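Local coordinates for septation protein imp2 (Schizosaccharomyces pombe, PDB 5C1F) that is required for normal septation, takes part in disassembly of the medial ring and anchors cytoskeletal proteins to phospholipid membranes, at residues A[42-45]-A[46-49]; A[89-92]-A[93-97]; A[225-228]-A[229-233]; A[35-38]-A[39-43]; A[100-103]-A[104-107]. One frame throughout, in Å; residues are numbered along the deposited sequence. Where two conformers were deposited one is given.

Contact 1: A[42-45]-A[46-49]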
loop_
_atom_site.group_PDB
_atom_site.type_symbol
_atom_site.label_atom_id
_atom_site.label_comp_id
_atom_site.label_asym_id
_atom_site.label_seq_id
_atom_site.Cartn_x
_atom_site.Cartn_y
_atom_site.Cartn_z
ATOM N N HIS A 42 4.214 14.191 2.970
ATOM C CA HIS A 42 3.031 14.176 3.820
ATOM C C HIS A 42 1.955 13.301 3.189
ATOM O O HIS A 42 1.359 12.452 3.852
ATOM C CB HIS A 42 2.494 15.589 4.037
ATOM C CG HIS A 42 1.161 15.632 4.718
ATOM N ND1 HIS A 42 1.014 15.462 6.077
ATOM C CD2 HIS A 42 -0.084 15.825 4.224
ATOM C CE1 HIS A 42 -0.267 15.552 6.393
ATOM N NE2 HIS A 42 -0.954 15.771 5.286
ATOM N N GLU A 43 1.719 13.516 1.899
ATOM C CA GLU A 43 0.732 12.744 1.157
ATOM C C GLU A 43 1.153 11.277 1.046
ATOM O O GLU A 43 0.339 10.372 1.248
ATOM C CB GLU A 43 0.524 13.350 -0.234
ATOM C CG GLU A 43 -0.368 12.543 -1.163
ATOM C CD GLU A 43 -1.837 12.592 -0.782
ATOM O OE1 GLU A 43 -2.184 13.293 0.191
ATOM O OE2 GLU A 43 -2.650 11.926 -1.461
ATOM N N ARG A 44 2.428 11.056 0.738
ATOM C CA ARG A 44 2.985 9.711 0.605
ATOM C C ARG A 44 2.800 8.894 1.884
ATOM O O ARG A 44 2.573 7.684 1.832
ATOM C CB ARG A 44 4.471 9.789 0.241
ATOM C CG ARG A 44 5.126 8.445 -0.004
ATOM C CD ARG A 44 4.408 7.663 -1.094
ATOM N NE ARG A 44 4.980 6.331 -1.257
ATOM C CZ ARG A 44 4.599 5.265 -0.559
ATOM N NH1 ARG A 44 3.636 5.372 0.348
ATOM N NH2 ARG A 44 5.176 4.089 -0.768
ATOM N N ALA A 45 2.889 9.566 3.027
ATOM C CA ALA A 45 2.720 8.913 4.317
ATOM C C ALA A 45 1.259 8.555 4.566
ATOM O O ALA A 45 0.953 7.473 5.071
ATOM C CB ALA A 45 3.247 9.802 5.434
ATOM N N ASN A 46 0.358 9.468 4.217
ATOM C CA ASN A 46 -1.070 9.224 4.381
ATOM C C ASN A 46 -1.557 8.132 3.443
ATOM O O ASN A 46 -2.429 7.339 3.803
ATOM C CB ASN A 46 -1.870 10.509 4.157
ATOM C CG ASN A 46 -1.910 11.391 5.393
ATOM O OD1 ASN A 46 -1.810 10.904 6.521
ATOM N ND2 ASN A 46 -2.060 12.695 5.186
ATOM N N ILE A 47 -0.987 8.095 2.242
ATOM C CA ILE A 47 -1.265 7.019 1.298
ATOM C C ILE A 47 -0.893 5.678 1.920
ATOM O O ILE A 47 -1.661 4.719 1.856
ATOM C CB ILE A 47 -0.498 7.211 -0.030
ATOM C CG1 ILE A 47 -1.040 8.424 -0.787
ATOM C CG2 ILE A 47 -0.597 5.962 -0.896
ATOM C CD1 ILE A 47 -0.277 8.750 -2.055
ATOM N N GLU A 48 0.280 5.628 2.542
ATOM C CA GLU A 48 0.751 4.401 3.173
ATOM C C GLU A 48 -0.126 4.003 4.356
ATOM O O GLU A 48 -0.414 2.824 4.560
ATOM C CB GLU A 48 2.200 4.559 3.633
ATOM C CG GLU A 48 2.872 3.245 4.014
ATOM C CD GLU A 48 3.218 2.396 2.799
ATOM O OE1 GLU A 48 3.023 2.874 1.662
ATOM O OE2 GLU A 48 3.693 1.252 2.979
ATOM N N GLU A 49 -0.552 4.995 5.130
ATOM C CA GLU A 49 -1.376 4.748 6.306
ATOM C C GLU A 49 -2.728 4.159 5.916
ATOM O O GLU A 49 -3.162 3.156 6.480
ATOM C CB GLU A 49 -1.573 6.039 7.103
ATOM C CG GLU A 49 -2.329 5.853 8.413
ATOM C CD GLU A 49 -2.484 7.152 9.190
ATOM O OE1 GLU A 49 -1.968 8.191 8.729
ATOM O OE2 GLU A 49 -3.123 7.135 10.263
#

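Contact 2: A[89-92]-A[93-97]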
loop_
_atom_site.group_PDB
_atom_site.type_symbol
_atom_site.label_atom_id
_atom_site.label_comp_id
_atom_site.label_asym_id
_atom_site.label_seq_id
_atom_site.Cartn_x
_atom_site.Cartn_y
_atom_site.Cartn_z
ATOM N N HIS A 89 3.194 -2.198 7.292
ATOM C CA HIS A 89 2.859 -0.994 6.540
ATOM C C HIS A 89 2.394 0.142 7.456
ATOM O O HIS A 89 2.659 1.309 7.171
ATOM C CB HIS A 89 1.797 -1.304 5.482
ATOM C CG HIS A 89 2.344 -1.974 4.262
ATOM N ND1 HIS A 89 3.015 -1.284 3.272
ATOM C CD2 HIS A 89 2.331 -3.270 3.869
ATOM C CE1 HIS A 89 3.386 -2.126 2.325
ATOM N NE2 HIS A 89 2.986 -3.338 2.664
ATOM N N LEU A 90 1.726 -0.189 8.558
ATOM C CA LEU A 90 1.313 0.835 9.517
ATOM C C LEU A 90 2.531 1.448 10.200
ATOM O O LEU A 90 2.612 2.667 10.366
ATOM C CB LEU A 90 0.356 0.264 10.566
ATOM C CG LEU A 90 -0.232 1.296 11.536
ATOM C CD1 LEU A 90 -1.011 2.366 10.782
ATOM C CD2 LEU A 90 -1.112 0.634 12.583
ATOM N N GLN A 91 3.473 0.592 10.589
ATOM C CA GLN A 91 4.732 1.035 11.179
ATOM C C GLN A 91 5.525 1.889 10.182
ATOM O O GLN A 91 6.099 2.912 10.548
ATOM C CB GLN A 91 5.558 -0.175 11.637
ATOM C CG GLN A 91 6.988 0.134 12.079
ATOM C CD GLN A 91 7.066 0.803 13.441
ATOM O OE1 GLN A 91 6.601 1.929 13.623
ATOM N NE2 GLN A 91 7.665 0.112 14.405
ATOM N N ILE A 92 5.538 1.472 8.921
ATOM C CA ILE A 92 6.249 2.208 7.880
ATOM C C ILE A 92 5.638 3.594 7.667
ATOM O O ILE A 92 6.361 4.583 7.534
ATOM C CB ILE A 92 6.256 1.433 6.543
ATOM C CG1 ILE A 92 7.052 0.136 6.690
ATOM C CG2 ILE A 92 6.869 2.280 5.432
ATOM C CD1 ILE A 92 8.516 0.355 7.022
ATOM N N SER A 93 4.310 3.668 7.650
ATOM C CA SER A 93 3.635 4.949 7.466
ATOM C C SER A 93 3.937 5.888 8.630
ATOM O O SER A 93 4.062 7.099 8.440
ATOM C CB SER A 93 2.124 4.756 7.319
ATOM O OG SER A 93 1.523 4.398 8.550
ATOM N N GLN A 94 4.070 5.327 9.829
ATOM C CA GLN A 94 4.403 6.126 11.007
ATOM C C GLN A 94 5.826 6.672 10.913
ATOM O O GLN A 94 6.091 7.802 11.308
ATOM C CB GLN A 94 4.232 5.305 12.287
ATOM C CG GLN A 94 2.781 4.978 12.618
ATOM C CD GLN A 94 2.645 3.920 13.705
ATOM O OE1 GLN A 94 3.627 3.295 14.110
ATOM N NE2 GLN A 94 1.423 3.712 14.178
ATOM N N LEU A 95 6.742 5.864 10.390
ATOM C CA LEU A 95 8.117 6.308 10.197
ATOM C C LEU A 95 8.216 7.306 9.040
ATOM O O LEU A 95 9.032 8.231 9.077
ATOM C CB LEU A 95 9.040 5.111 9.956
ATOM C CG LEU A 95 9.178 4.134 11.134
ATOM C CD1 LEU A 95 9.929 2.873 10.723
ATOM C CD2 LEU A 95 9.862 4.805 12.317
ATOM N N LEU A 96 7.383 7.124 8.018
ATOM C CA LEU A 96 7.339 8.073 6.909
ATOM C C LEU A 96 6.921 9.450 7.415
ATOM O O LEU A 96 7.382 10.476 6.910
ATOM C CB LEU A 96 6.379 7.599 5.816
ATOM C CG LEU A 96 6.861 6.487 4.881
ATOM C CD1 LEU A 96 5.769 6.099 3.892
ATOM C CD2 LEU A 96 8.128 6.901 4.145
ATOM N N GLN A 97 6.050 9.468 8.417
ATOM C CA GLN A 97 5.607 10.724 9.003
ATOM C C GLN A 97 6.667 11.315 9.922
ATOM O O GLN A 97 7.002 12.489 9.808
ATOM C CB GLN A 97 4.290 10.530 9.758
ATOM C CG GLN A 97 3.073 10.667 8.859
ATOM C CD GLN A 97 1.846 9.947 9.384
ATOM O OE1 GLN A 97 1.842 9.432 10.504
ATOM N NE2 GLN A 97 0.792 9.906 8.572
#

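Contact 3: A[225-228]-A[229-233]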
loop_
_atom_site.group_PDB
_atom_site.type_symbol
_atom_site.label_atom_id
_atom_site.label_comp_id
_atom_site.label_asym_id
_atom_site.label_seq_id
_atom_site.Cartn_x
_atom_site.Cartn_y
_atom_site.Cartn_z
ATOM N N VAL A 225 17.323 12.546 3.809
ATOM C CA VAL A 225 15.899 12.295 4.005
ATOM C C VAL A 225 15.331 11.448 2.871
ATOM O O VAL A 225 14.572 10.510 3.112
ATOM C CB VAL A 225 15.095 13.605 4.113
ATOM C CG1 VAL A 225 13.614 13.305 4.256
ATOM C CG2 VAL A 225 15.576 14.413 5.298
ATOM N N MET A 226 15.703 11.779 1.637
ATOM C CA MET A 226 15.308 10.966 0.493
ATOM C C MET A 226 15.920 9.577 0.612
ATOM O O MET A 226 15.299 8.584 0.240
ATOM C CB MET A 226 15.723 11.625 -0.823
ATOM C CG MET A 226 14.798 12.750 -1.256
ATOM S SD MET A 226 15.121 13.352 -2.930
ATOM C CE MET A 226 16.795 13.976 -2.767
ATOM N N TRP A 227 17.137 9.513 1.141
ATOM C CA TRP A 227 17.785 8.233 1.378
ATOM C C TRP A 227 16.983 7.434 2.401
ATOM O O TRP A 227 16.696 6.256 2.189
ATOM C CB TRP A 227 19.222 8.430 1.857
ATOM C CG TRP A 227 20.003 7.156 1.951
ATOM C CD1 TRP A 227 20.025 6.285 3.000
ATOM C CD2 TRP A 227 20.881 6.610 0.956
ATOM N NE1 TRP A 227 20.861 5.230 2.721
ATOM C CE2 TRP A 227 21.399 5.405 1.473
ATOM C CE3 TRP A 227 21.277 7.022 -0.320
ATOM C CZ2 TRP A 227 22.293 4.609 0.759
ATOM C CZ3 TRP A 227 22.166 6.230 -1.028
ATOM C CH2 TRP A 227 22.663 5.038 -0.486
ATOM N N THR A 228 16.614 8.087 3.499
ATOM C CA THR A 228 15.813 7.456 4.544
ATOM C C THR A 228 14.500 6.926 3.972
ATOM O O THR A 228 14.066 5.823 4.313
ATOM C CB THR A 228 15.526 8.438 5.706
ATOM O OG1 THR A 228 16.752 8.743 6.382
ATOM C CG2 THR A 228 14.548 7.835 6.709
ATOM N N PHE A 229 13.890 7.706 3.085
ATOM C CA PHE A 229 12.660 7.301 2.416
ATOM C C PHE A 229 12.821 5.958 1.695
ATOM O O PHE A 229 11.967 5.080 1.823
ATOM C CB PHE A 229 12.213 8.386 1.429
ATOM C CG PHE A 229 11.071 7.973 0.539
ATOM C CD1 PHE A 229 9.816 7.728 1.068
ATOM C CD2 PHE A 229 11.251 7.845 -0.832
ATOM C CE1 PHE A 229 8.761 7.352 0.254
ATOM C CE2 PHE A 229 10.200 7.471 -1.652
ATOM C CZ PHE A 229 8.952 7.226 -1.107
ATOM N N THR A 230 13.917 5.793 0.956
ATOM C CA THR A 230 14.155 4.545 0.228
ATOM C C THR A 230 14.438 3.375 1.164
ATOM O O THR A 230 14.080 2.232 0.868
ATOM C CB THR A 230 15.335 4.667 -0.756
ATOM O OG1 THR A 230 16.570 4.732 -0.030
ATOM C CG2 THR A 230 15.179 5.899 -1.629
ATOM N N LEU A 231 15.094 3.661 2.284
ATOM C CA LEU A 231 15.397 2.629 3.267
ATOM C C LEU A 231 14.112 2.090 3.877
ATOM O O LEU A 231 13.960 0.884 4.071
ATOM C CB LEU A 231 16.309 3.176 4.364
ATOM C CG LEU A 231 17.737 3.525 3.957
ATOM C CD1 LEU A 231 18.532 3.959 5.175
ATOM C CD2 LEU A 231 18.397 2.341 3.269
ATOM N N LEU A 232 13.191 3.000 4.172
ATOM C CA LEU A 232 11.894 2.638 4.726
ATOM C C LEU A 232 11.073 1.787 3.757
ATOM O O LEU A 232 10.451 0.808 4.166
ATOM C CB LEU A 232 11.114 3.897 5.115
ATOM C CG LEU A 232 11.676 4.643 6.325
ATOM C CD1 LEU A 232 10.887 5.923 6.602
ATOM C CD2 LEU A 232 11.683 3.725 7.544
ATOM N N ILE A 233 11.074 2.148 2.476
ATOM C CA ILE A 233 10.302 1.393 1.489
ATOM C C ILE A 233 10.927 0.021 1.231
ATOM O O ILE A 233 10.220 -0.979 1.095
ATOM C CB ILE A 233 10.175 2.155 0.147
ATOM C CG1 ILE A 233 9.510 3.517 0.353
ATOM C CG2 ILE A 233 9.379 1.341 -0.855
ATOM C CD1 ILE A 233 8.082 3.438 0.848
#

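Contact 4: A[35-38]-A[39-43]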
loop_
_atom_site.group_PDB
_atom_site.type_symbol
_atom_site.label_atom_id
_atom_site.label_comp_id
_atom_site.label_asym_id
_atom_site.label_seq_id
_atom_site.Cartn_x
_atom_site.Cartn_y
_atom_site.Cartn_z
ATOM N N GLU A 35 9.121 23.182 1.861
ATOM C CA GLU A 35 7.693 22.980 2.067
ATOM C C GLU A 35 7.080 22.106 0.973
ATOM O O GLU A 35 6.153 21.339 1.231
ATOM C CB GLU A 35 6.975 24.333 2.143
ATOM C CG GLU A 35 5.450 24.260 2.186
ATOM C CD GLU A 35 4.917 23.511 3.395
ATOM O OE1 GLU A 35 5.639 23.415 4.412
ATOM O OE2 GLU A 35 3.771 23.017 3.327
ATOM N N GLU A 36 7.601 22.216 -0.246
ATOM C CA GLU A 36 7.138 21.380 -1.350
ATOM C C GLU A 36 7.368 19.906 -1.059
ATOM O O GLU A 36 6.473 19.078 -1.241
ATOM C CB GLU A 36 7.846 21.755 -2.651
ATOM C CG GLU A 36 7.370 23.047 -3.268
ATOM C CD GLU A 36 8.034 23.325 -4.601
ATOM O OE1 GLU A 36 9.163 22.834 -4.815
ATOM O OE2 GLU A 36 7.425 24.026 -5.435
ATOM N N LEU A 37 8.575 19.582 -0.613
ATOM C CA LEU A 37 8.933 18.204 -0.315
ATOM C C LEU A 37 8.186 17.690 0.913
ATOM O O LEU A 37 7.786 16.525 0.957
ATOM C CB LEU A 37 10.444 18.081 -0.121
ATOM C CG LEU A 37 11.240 18.150 -1.429
ATOM C CD1 LEU A 37 12.723 18.371 -1.167
ATOM C CD2 LEU A 37 11.021 16.885 -2.253
ATOM N N ARG A 38 7.991 18.559 1.902
ATOM C CA ARG A 38 7.220 18.187 3.083
ATOM C C ARG A 38 5.812 17.778 2.678
ATOM O O ARG A 38 5.301 16.753 3.124
ATOM C CB ARG A 38 7.154 19.335 4.092
ATOM C CG ARG A 38 6.532 18.931 5.425
ATOM C CD ARG A 38 5.799 20.088 6.087
ATOM N NE ARG A 38 4.764 20.638 5.215
ATOM C CZ ARG A 38 3.565 20.092 5.033
ATOM N NH1 ARG A 38 3.236 18.973 5.662
ATOM N NH2 ARG A 38 2.692 20.668 4.217
ATOM N N SER A 39 5.198 18.592 1.825
ATOM C CA SER A 39 3.848 18.342 1.338
ATOM C C SER A 39 3.773 17.048 0.536
ATOM O O SER A 39 2.809 16.290 0.646
ATOM C CB SER A 39 3.368 19.518 0.486
ATOM O OG SER A 39 2.086 19.261 -0.057
ATOM N N PHE A 40 4.798 16.803 -0.273
ATOM C CA PHE A 40 4.876 15.587 -1.073
ATOM C C PHE A 40 4.907 14.347 -0.183
ATOM O O PHE A 40 4.115 13.418 -0.363
ATOM C CB PHE A 40 6.112 15.625 -1.977
ATOM C CG PHE A 40 6.296 14.389 -2.814
ATOM C CD1 PHE A 40 5.665 14.267 -4.042
ATOM C CD2 PHE A 40 7.107 13.352 -2.378
ATOM C CE1 PHE A 40 5.834 13.128 -4.818
ATOM C CE2 PHE A 40 7.280 12.214 -3.148
ATOM C CZ PHE A 40 6.643 12.101 -4.369
ATOM N N TYR A 41 5.819 14.337 0.783
ATOM C CA TYR A 41 5.985 13.176 1.650
ATOM C C TYR A 41 4.876 13.072 2.688
ATOM O O TYR A 41 4.624 11.994 3.221
ATOM C CB TYR A 41 7.353 13.208 2.329
ATOM C CG TYR A 41 8.471 12.854 1.378
ATOM C CD1 TYR A 41 8.554 11.584 0.821
ATOM C CD2 TYR A 41 9.435 13.788 1.026
ATOM C CE1 TYR A 41 9.570 11.251 -0.054
ATOM C CE2 TYR A 41 10.455 13.466 0.152
ATOM C CZ TYR A 41 10.517 12.197 -0.386
ATOM O OH TYR A 41 11.530 11.873 -1.257
ATOM N N HIS A 42 4.214 14.191 2.970
ATOM C CA HIS A 42 3.031 14.176 3.820
ATOM C C HIS A 42 1.955 13.301 3.189
ATOM O O HIS A 42 1.359 12.452 3.852
ATOM C CB HIS A 42 2.494 15.589 4.037
ATOM C CG HIS A 42 1.161 15.632 4.718
ATOM N ND1 HIS A 42 1.014 15.462 6.077
ATOM C CD2 HIS A 42 -0.084 15.825 4.224
ATOM C CE1 HIS A 42 -0.267 15.552 6.393
ATOM N NE2 HIS A 42 -0.954 15.771 5.286
ATOM N N GLU A 43 1.719 13.516 1.899
ATOM C CA GLU A 43 0.732 12.744 1.157
ATOM C C GLU A 43 1.153 11.277 1.046
ATOM O O GLU A 43 0.339 10.372 1.248
ATOM C CB GLU A 43 0.524 13.350 -0.234
ATOM C CG GLU A 43 -0.368 12.543 -1.163
ATOM C CD GLU A 43 -1.837 12.592 -0.782
ATOM O OE1 GLU A 43 -2.184 13.293 0.191
ATOM O OE2 GLU A 43 -2.650 11.926 -1.461
#

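Contact 5: A[100-103]-A[104-107]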
loop_
_atom_site.group_PDB
_atom_site.type_symbol
_atom_site.label_atom_id
_atom_site.label_comp_id
_atom_site.label_asym_id
_atom_site.label_seq_id
_atom_site.Cartn_x
_atom_site.Cartn_y
_atom_site.Cartn_z
ATOM N N VAL A 100 10.588 11.154 7.936
ATOM C CA VAL A 100 10.695 11.788 6.627
ATOM C C VAL A 100 9.943 13.118 6.601
ATOM O O VAL A 100 10.567 14.176 6.571
ATOM C CB VAL A 100 10.185 10.859 5.510
ATOM C CG1 VAL A 100 10.418 11.486 4.147
ATOM C CG2 VAL A 100 10.890 9.516 5.589
ATOM N N GLU A 101 8.614 13.066 6.631
ATOM C CA GLU A 101 7.798 14.280 6.621
ATOM C C GLU A 101 8.184 15.278 7.713
ATOM O O GLU A 101 8.471 16.441 7.426
ATOM C CB GLU A 101 6.318 13.933 6.771
ATOM C CG GLU A 101 5.428 15.147 7.017
ATOM C CD GLU A 101 4.001 14.764 7.365
ATOM O OE1 GLU A 101 3.682 13.556 7.353
ATOM O OE2 GLU A 101 3.195 15.673 7.651
ATOM N N ASN A 102 8.191 14.822 8.962
ATOM C CA ASN A 102 8.479 15.706 10.089
ATOM C C ASN A 102 9.916 16.217 10.100
ATOM O O ASN A 102 10.223 17.193 10.778
ATOM C CB ASN A 102 8.173 15.002 11.412
ATOM C CG ASN A 102 6.684 14.824 11.646
ATOM O OD1 ASN A 102 5.862 15.506 11.028
ATOM N ND2 ASN A 102 6.329 13.908 12.540
ATOM N N ALA A 103 10.793 15.553 9.352
ATOM C CA ALA A 103 12.176 16.003 9.233
ATOM C C ALA A 103 12.224 17.353 8.527
ATOM O O ALA A 103 13.014 18.224 8.891
ATOM C CB ALA A 103 13.019 14.976 8.491
ATOM N N PHE A 104 11.370 17.521 7.520
ATOM C CA PHE A 104 11.238 18.801 6.831
ATOM C C PHE A 104 10.644 19.848 7.760
ATOM O O PHE A 104 11.019 21.019 7.708
ATOM C CB PHE A 104 10.364 18.667 5.581
ATOM C CG PHE A 104 10.923 17.735 4.550
ATOM C CD1 PHE A 104 11.903 18.162 3.670
ATOM C CD2 PHE A 104 10.467 16.430 4.457
ATOM C CE1 PHE A 104 12.423 17.305 2.720
ATOM C CE2 PHE A 104 10.982 15.569 3.510
ATOM C CZ PHE A 104 11.961 16.007 2.638
ATOM N N THR A 105 9.710 19.417 8.604
ATOM C CA THR A 105 9.060 20.308 9.560
ATOM C C THR A 105 10.065 20.832 10.580
ATOM O O THR A 105 10.090 22.025 10.881
ATOM C CB THR A 105 7.907 19.604 10.300
ATOM O OG1 THR A 105 6.917 19.179 9.355
ATOM C CG2 THR A 105 7.266 20.546 11.310
ATOM N N ARG A 106 10.896 19.929 11.095
ATOM C CA ARG A 106 11.925 20.288 12.064
ATOM C C ARG A 106 13.000 21.163 11.420
ATOM O O ARG A 106 13.610 21.999 12.083
ATOM C CB ARG A 106 12.553 19.028 12.679
ATOM C CG ARG A 106 11.580 18.204 13.527
ATOM C CD ARG A 106 12.259 17.030 14.237
ATOM N NE ARG A 106 12.804 16.042 13.307
ATOM C CZ ARG A 106 12.187 14.917 12.950
ATOM N NH1 ARG A 106 12.771 14.086 12.098
ATOM N NH2 ARG A 106 10.992 14.619 13.443
ATOM N N TYR A 107 13.221 20.973 10.123
ATOM C CA TYR A 107 14.175 21.785 9.380
ATOM C C TYR A 107 13.659 23.213 9.227
ATOM O O TYR A 107 14.408 24.173 9.402
ATOM C CB TYR A 107 14.462 21.185 8.002
ATOM C CG TYR A 107 15.494 21.976 7.231
ATOM C CD1 TYR A 107 16.846 21.704 7.369
ATOM C CD2 TYR A 107 15.116 23.016 6.386
ATOM C CE1 TYR A 107 17.796 22.434 6.680
ATOM C CE2 TYR A 107 16.058 23.753 5.695
ATOM C CZ TYR A 107 17.397 23.457 5.844
ATOM O OH TYR A 107 18.341 24.185 5.158
#

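Contact 1: A[42-45]-A[46-49]
Arg-44 lies alongside Glu-48, one turn further on, the two side chains pointing the same way from helix 18-59 of the F-BAR domain. This is an i to i+4 salt bridge on a buried flank. Arg-44 NH1 meets Glu-48 OE1 at 2.9 Å, with the oxygen in the guanidinium plane and the N-H pointing almost straight at it (170°). On the glutamate, the donor arrives on the anti side of OE1, well out of the carboxylate plane; NH2 adds a weak bond to the same oxygen. Both chains leave with CG anti to the backbone N and bend at chi2, which carries the charged ends down the same side of the helix. Tyr-51 OH of the second subunit also binds Glu-48 OE1, while His-89 ND1 holds OE2, so the buried carboxylate is gripped at both oxygens. Replacing Arg-44 by an alanine would probably leave this buried carboxylate without its intrahelical counter-charge at the subunit interface. On a more exposed flank, Glu-43 CG rests on Ile-47 CD1 at 3.9 Å. Ile-47 CG1 lies closer still to the backbone, 3.1 Å from Glu-43 O, which also takes the Ile-47 N hydrogen bond at 2.8 Å. His-42, whose ND1 bonds Glu-101 of helix 69-155, turns a ring face to the Asn-46 amide. The ring and amide planes stand 78° apart, and Asn-46 ND2 comes within 3.3 Å of His-42 NE2.

Contact 2: A[89-92]-A[93-97]
Ser-93 reaches back one turn of helix 69-155 to Leu-90, and its hydroxyl marks the close-fitting side of this contact. Ser-93 OG donates to Leu-90 O at 2.7 Å, the group being brought there by chi1 of 72°, which sets OG between the backbone N and the carbonyl carbon. Gln-94 N donates to the same oxygen at 3.1 Å, from the same face of the carbonyl plane, so Leu-90 O carries two bonds at once. Leu-96 packs on the buried side as well: its CG lies 3.3 Å from Ile-92 O and 4.2 Å from Ile-92 CG2, in a row that faces Phe-229 and Leu-232 of helix 162-252. Buried His-89, at the start, is held by Asp-240 and Glu-48, both from other helices of this F-BAR bundle. The opposite character prevails along the flank of Leu-90, Gln-91 and Gln-94, which is in part open to solvent. There Gln-94 CG passes 3.2 Å from Leu-90 O, and the extended chain beyond it lays its amide obliquely against Leu-90 CG. The side chains of Gln-91 and Gln-94 cross at about a right angle, with their amide planes 76° apart. An alanine in place of Gln-94 would take away CG and the amide, and is likely to leave the Leu-90 flank uncovered and the Gln-91 amide freer to turn. On the inner side, by contrast, the Ser-93 hydroxyl spends its proton on its own helix, so this buried polar group has its hydrogen-bond acceptor without help from the neighbouring helices.

Contact 3: A[225-228]-A[229-233]
Regular alpha-helical bonds run through 225-233, from Phe-229 N to Val-225 O (2.9 Å) through to Leu-232 N to Thr-228 O (3.0 Å). Within this stretch of helix 162-252, one of the long helices of the F-BAR bundle, Trp-227 O accepts two bonds. It takes Leu-231 N at 3.1 Å and also Thr-230 OG1 at 2.7 Å, the hydroxyl lying in the carbonyl plane on a lone pair. A chi1 of 71° puts Thr-230 OG1 between its own backbone N and carbonyl carbon, facing back toward that oxygen, and sends CG2 over to Met-226 O. Trp-227 then swings its indole along the helix to meet Leu-231. The pyrrole side does the touching: Trp-227 CD1 is 3.5 Å from Leu-231 CD1, and NE1 lies nearly as close to the same methyl. Beside them, Thr-228 and Leu-232 point the same way, with Thr-228 CG2 4.1 Å from Leu-232 CD1, while Thr-228 OG1 bonds Ser-224 O a turn earlier. Phe-229 belongs to the inner side. Met-226 O lies at its ring edge, and Ile-233 CG1 sits 3.9 Å above one face, offset toward the rim; the ring also meets Tyr-41 of helix 18-59. Met-226, Trp-227, Thr-230 and Ile-233 pack against the second subunit, whose Arg-248 adds a weak hydrogen bond to Thr-230 OG1. Both threonine hydroxyls are thus bonded to carbonyls of their own helix, which probably lowers the cost of burying Thr-230 at the subunit interface.

Contact 4: A[35-38]-A[39-43]
Helix 18-59 of the F-BAR bundle carries here an arginine folded back along its own surface, Arg-38 covering the backbone of Ser-39 and reaching toward His-42. The chain bends at chi2 (-149°) and again at chi3 (57°), which lays one guanidinium face over Ser-39 CA. At the far end Arg-38 NH1 comes 3.8 Å from His-42 CB, the two side chains running side by side with guanidinium and imidazole planes 54° apart. The edge formed by NE and NH2 grips Glu-35, a turn earlier, side-on with two nitrogens. Arg-38 NE bonds Glu-35 OE1 at 3.0 Å, from above the carboxylate plane, and Arg-38 NH2 bonds Glu-35 OE2 at 2.7 Å on its syn side. This pairing fixes the rotation of the guanidinium on a side of the helix partly open to solvent. On the buried side, Leu-37 CD2 lies 4.2 Å from Tyr-41 CE2, and Tyr-41 CD2 comes within 3.2 Å of Leu-37 O. Phe-40 CD2 sits 3.8 Å above the centre of the Tyr-41 ring, while Phe-40 itself packs on Leu-58 of the second subunit. Tyr-41 and Leu-37 face Val-100 and Phe-104 of helix 69-155. Charged residues bridged along one flank and apolar ones turned inward make this an amphipathic helix of the kind that builds dimeric F-BAR bundles.

Contact 5: A[100-103]-A[104-107]
Apolar contact is carried by Phe-104, which lies beside Val-100, pointing the same way, with Phe-104 CE2 4.2 Å from Val-100 CG1. The ring also presses on backbone: Phe-104 CD2 is 3.1 Å from Val-100 O, and Glu-101 O lies at the ring edge, in its plane. Beyond the turn the ring packs on Leu-37 and Arg-38 of helix 18-59 and on Leu-222 and Val-225 of helix 162-252, so it fills the junction of three helices in the F-BAR bundle. Backbone bonding is irregular at the start of this stretch of helix 69-155. Both Phe-104 N and Thr-105 N reach Glu-101 O, each by a weak bond, before regular spacing returns with Arg-106 N to Asn-102 O at 2.8 Å and Tyr-107 N to Ala-103 O at 3.0 Å. Of the charged side chains, Arg-106 lies on the outer flank. In the conformer described, one of two, it bends at chi3 (-64°) and folds back so that one guanidinium face covers Asn-102 O, 3.6 Å above the plane and over its centre. Its NH1 rests 3.5 Å from Ala-103 CA, and NH2 bonds Asp-98 O; with a second conformer present, this placement is probably not permanent. Glu-101, extended, turns inward to helix 18-59 and binds His-42 through OE2. Weak backbone bonds beside a buried glutamate whose OE2 is bonded by His-42 suggest that contacts to neighbouring helices help to hold this stretch where its own bonds are weak.

Overall arrangement
The five contacts are neighbouring turns on three long helices of one F-BAR subunit. Contacts 4 and 1 share His-42 and Glu-43 on helix 18-59, with centres about 10 Å apart; contacts 2 and 5 follow one another on helix 69-155, their centres about 14 Å apart, and contact 3 lies on helix 162-252. Polar ties join the first two helices: Glu-48 OE2 to His-89 ND1 (2.6 Å) between contacts 1 and 2, and His-42 ND1 to Glu-101 OE2 (2.7 Å) between contact 5 and the residue shared by contacts 1 and 4. Apolar packing brings in contact 3, as where Leu-96 CD2 meets Phe-229 CD1 at 3.6 Å. Contacts 1, 3 and 4 touch the second subunit.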